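Local coordinates for halogenase PltM (Pseudomonas fluorescens, PDB 6BZN), which halogenates phenolic substrates with unusual versatility toward both substrate and halide, and is a flavoprotein that binds FAD, at residues A193-P198 and I324-V329. Numbering follows the deposited sequence.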
ATOM      1  N   ALA A 193       5.857  -6.595 -11.833  1.00 18.48           N
ATOM      2  CA  ALA A 193       6.568  -7.369 -10.816  1.00 21.61           C
ATOM      3  C   ALA A 193       6.937  -6.448  -9.630  1.00 24.60           C
ATOM      4  O   ALA A 193       6.556  -5.298  -9.585  1.00 24.08           O
ATOM      5  CB  ALA A 193       7.802  -8.003 -11.428  1.00 21.61           C
ATOM      6  N   ALA A 194       7.682  -6.943  -8.657  1.00 32.79           N
ATOM      7  CA  ALA A 194       7.949  -6.132  -7.458  1.00 34.94           C
ATOM      8  C   ALA A 194       9.430  -5.774  -7.408  1.00 38.22           C
ATOM      9  O   ALA A 194       9.920  -5.133  -8.359  1.00 37.48           O
ATOM     10  CB  ALA A 194       7.444  -6.837  -6.202  1.00 32.65           C
ATOM     11  N   GLN A 195      10.149  -6.182  -6.352  1.00 39.99           N
ATOM     12  CA  GLN A 195      11.577  -5.892  -6.260  1.00 42.60           C
ATOM     13  C   GLN A 195      12.370  -6.630  -7.353  1.00 41.17           C
ATOM     14  O   GLN A 195      13.454  -6.176  -7.714  1.00 39.65           O
ATOM     15  CB  GLN A 195      12.161  -6.172  -4.854  1.00 45.36           C
ATOM     16  CG  GLN A 195      13.365  -5.274  -4.554  1.00 49.55           C
ATOM     17  CD  GLN A 195      13.982  -5.458  -3.172  1.00 53.76           C
ATOM     18  OE1 GLN A 195      13.351  -5.176  -2.146  1.00 56.32           O
ATOM     19  NE2 GLN A 195      15.240  -5.891  -3.141  1.00 54.41           N
ATOM     20  N   GLY A 196      11.810  -7.723  -7.895  1.00 38.84           N
ATOM     21  CA  GLY A 196      12.416  -8.457  -9.018  1.00 38.34           C
ATOM     22  C   GLY A 196      12.104  -7.964 -10.430  1.00 37.34           C
ATOM     23  O   GLY A 196      12.286  -8.700 -11.394  1.00 35.10           O
ATOM     24  N   SER A 197      11.641  -6.725 -10.562  1.00 37.59           N
ATOM     25  CA  SER A 197      11.412  -6.092 -11.872  1.00 37.33           C
ATOM     26  C   SER A 197      12.609  -6.293 -12.842  1.00 39.80           C
ATOM     27  O   SER A 197      13.655  -5.668 -12.655  1.00 40.69           O
ATOM     28  CB  SER A 197      11.147  -4.598 -11.664  1.00 36.11           C
ATOM     29  OG  SER A 197      11.254  -3.859 -12.873  1.00 35.67           O
ATOM     30  N   PRO A 198      12.458  -7.162 -13.868  1.00 39.87           N
ATOM     31  CA  PRO A 198      13.578  -7.420 -14.792  1.00 39.16           C
ATOM     32  C   PRO A 198      13.837  -6.259 -15.768  1.00 37.40           C
ATOM     33  O   PRO A 198      14.970  -6.105 -16.260  1.00 36.35           O
ATOM     34  CB  PRO A 198      13.124  -8.671 -15.543  1.00 40.25           C
ATOM     35  CG  PRO A 198      11.640  -8.520 -15.593  1.00 40.78           C
ATOM     36  CD  PRO A 198      11.237  -7.891 -14.280  1.00 39.40           C
ATOM     37  N   ILE A 324      14.204  -2.421   2.283  1.00 14.78           N
ATOM     38  CA  ILE A 324      12.984  -2.494   1.501  1.00 13.38           C
ATOM     39  C   ILE A 324      12.696  -1.274   0.635  1.00 12.85           C
ATOM     40  O   ILE A 324      11.768  -1.309  -0.178  1.00 13.60           O
ATOM     41  CB  ILE A 324      11.782  -2.847   2.402  1.00 13.00           C
ATOM     42  CG1 ILE A 324      11.424  -1.703   3.341  1.00 12.74           C
ATOM     43  CG2 ILE A 324      12.069  -4.124   3.176  1.00 12.87           C
ATOM     44  CD1 ILE A 324      10.310  -2.035   4.305  1.00 12.94           C
ATOM     45  N   ASN A 325      13.508  -0.226   0.749  1.00 12.39           N
ATOM     46  CA  ASN A 325      13.214   1.068   0.148  1.00 12.01           C
ATOM     47  C   ASN A 325      13.983   1.273  -1.149  1.00 12.26           C
ATOM     48  O   ASN A 325      15.174   1.032  -1.189  1.00 12.36           O
ATOM     49  CB  ASN A 325      13.583   2.220   1.090  1.00 12.09           C
ATOM     50  CG  ASN A 325      13.651   1.791   2.538  1.00 11.81           C
ATOM     51  OD1 ASN A 325      14.715   1.375   3.017  1.00 11.85           O
ATOM     52  ND2 ASN A 325      12.520   1.844   3.239  1.00 11.72           N
ATOM     53  N   TYR A 326      13.299   1.777  -2.166  1.00 11.82           N
ATOM     54  CA  TYR A 326      13.945   2.134  -3.434  1.00 12.37           C
ATOM     55  C   TYR A 326      13.034   3.058  -4.199  1.00 12.67           C
ATOM     56  O   TYR A 326      11.834   3.119  -3.918  1.00 12.20           O
ATOM     57  CB  TYR A 326      14.289   0.887  -4.246  1.00 12.67           C
ATOM     58  CG  TYR A 326      13.130  -0.045  -4.507  1.00 12.82           C
ATOM     59  CD1 TYR A 326      12.314   0.121  -5.620  1.00 13.23           C
ATOM     60  CD2 TYR A 326      12.855  -1.086  -3.647  1.00 13.23           C
ATOM     61  CE1 TYR A 326      11.237  -0.731  -5.860  1.00 13.63           C
ATOM     62  CE2 TYR A 326      11.775  -1.938  -3.870  1.00 13.54           C
ATOM     63  CZ  TYR A 326      10.978  -1.762  -4.982  1.00 13.57           C
ATOM     64  OH  TYR A 326       9.917  -2.611  -5.190  1.00 14.11           O
ATOM     65  N   ARG A 327      13.617   3.800  -5.129  1.00 13.00           N
ATOM     66  CA  ARG A 327      12.873   4.646  -6.042  1.00 13.66           C
ATOM     67  C   ARG A 327      13.499   4.509  -7.424  1.00 13.89           C
ATOM     68  O   ARG A 327      14.496   3.799  -7.589  1.00 14.52           O
ATOM     69  CB  ARG A 327      12.885   6.101  -5.571  1.00 14.27           C
ATOM     70  CG  ARG A 327      14.245   6.763  -5.561  1.00 15.45           C
ATOM     71  CD  ARG A 327      14.169   8.245  -5.205  1.00 16.49           C
ATOM     72  NE  ARG A 327      15.498   8.819  -5.435  1.00 18.86           N
ATOM     73  CZ  ARG A 327      15.914   9.421  -6.549  1.00 19.73           C
ATOM     74  NH1 ARG A 327      15.118   9.616  -7.604  1.00 21.24           N
ATOM     75  NH2 ARG A 327      17.163   9.855  -6.601  1.00 21.03           N
ATOM     76  N   SER A 328      12.888   5.158  -8.408  1.00 14.26           N
ATOM     77  CA  SER A 328      13.408   5.164  -9.778  1.00 14.26           C
ATOM     78  C   SER A 328      13.443   6.565 -10.345  1.00 14.68           C
ATOM     79  O   SER A 328      12.617   7.412 -10.006  1.00 13.91           O
ATOM     80  CB  SER A 328      12.571   4.275 -10.686  1.00 14.33           C
ATOM     81  OG  SER A 328      12.588   2.921 -10.267  1.00 14.57           O
ATOM     82  N   VAL A 329      14.410   6.801 -11.221  1.00 15.18           N
ATOM     83  CA  VAL A 329      14.585   8.116 -11.829  1.00 15.88           C
ATOM     84  C   VAL A 329      13.585   8.369 -12.975  1.00 16.18           C
ATOM     85  O   VAL A 329      13.265   9.520 -13.283  1.00 15.30           O
ATOM     86  CB  VAL A 329      16.050   8.349 -12.291  1.00 16.83           C
ATOM     87  CG1 VAL A 329      17.010   8.200 -11.123  1.00 16.97           C
ATOM     88  CG2 VAL A 329      16.461   7.403 -13.410  1.00 17.88           C
TER
HETATM   89  O   HOH W   1      10.588  -3.753  -0.796  1.00 15.28           O
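A water linking Q195 to I324 carries the shortest polar bond of this contact: it donates to the backbone O of I324 at 2.8 Å, and more weakly to Q195 OE1 at 3.4 Å. No direct hydrogen bond joins the two segments; beyond the water, Y326 sets a ring carbon against Q195 and its hydroxyl against the A194-Q195 backbone. Q195 CG meets Y326 CE2 obliquely at 3.8 Å, and Q195 OE1 lies 4.0 Å from the same ring carbon, the side-chain amide turned 70° from the ring plane. With CG anti to the backbone N (chi1 -152°), the extended Q195 chain crosses the ring at CE2, and its amide, turned at CD, presents OE1 to the water. Y326 CG sits between its own backbone N and carbonyl carbon (chi1 54°); CB is directed toward 193-198, and Y326 OH ends 3.8 Å from Q195 N and about as near to the backbone C of A194, van der Waals neighbours and not bonds. That hydroxyl is hydrogen-bonded to the backbone O of Q341, and R206 makes a cation-pi contact with the ring. Exchanging Y326 for an alanine would probably leave the Q341 carbonyl without this hydroxyl partner and deprive Q195 CG of the ring carbon it packs against. The backbone of 193-198 folds as a type I turn from A194 to S197, closed by S197 N to A194 O at 3.2 Å; S197 then N-caps helix 198-203. The contact thus joins the loop after strand 188-191 of the parallel sheet to the segment entering strand 327-328. G196 binds one FAD and Y326 others in crystals of this protein, although this chain holds none. Contact through one ring and a partly weak water bridge implies a light, chiefly van der Waals junction, with the tyrosine hydroxyl tied to Q341 instead of the facing turn.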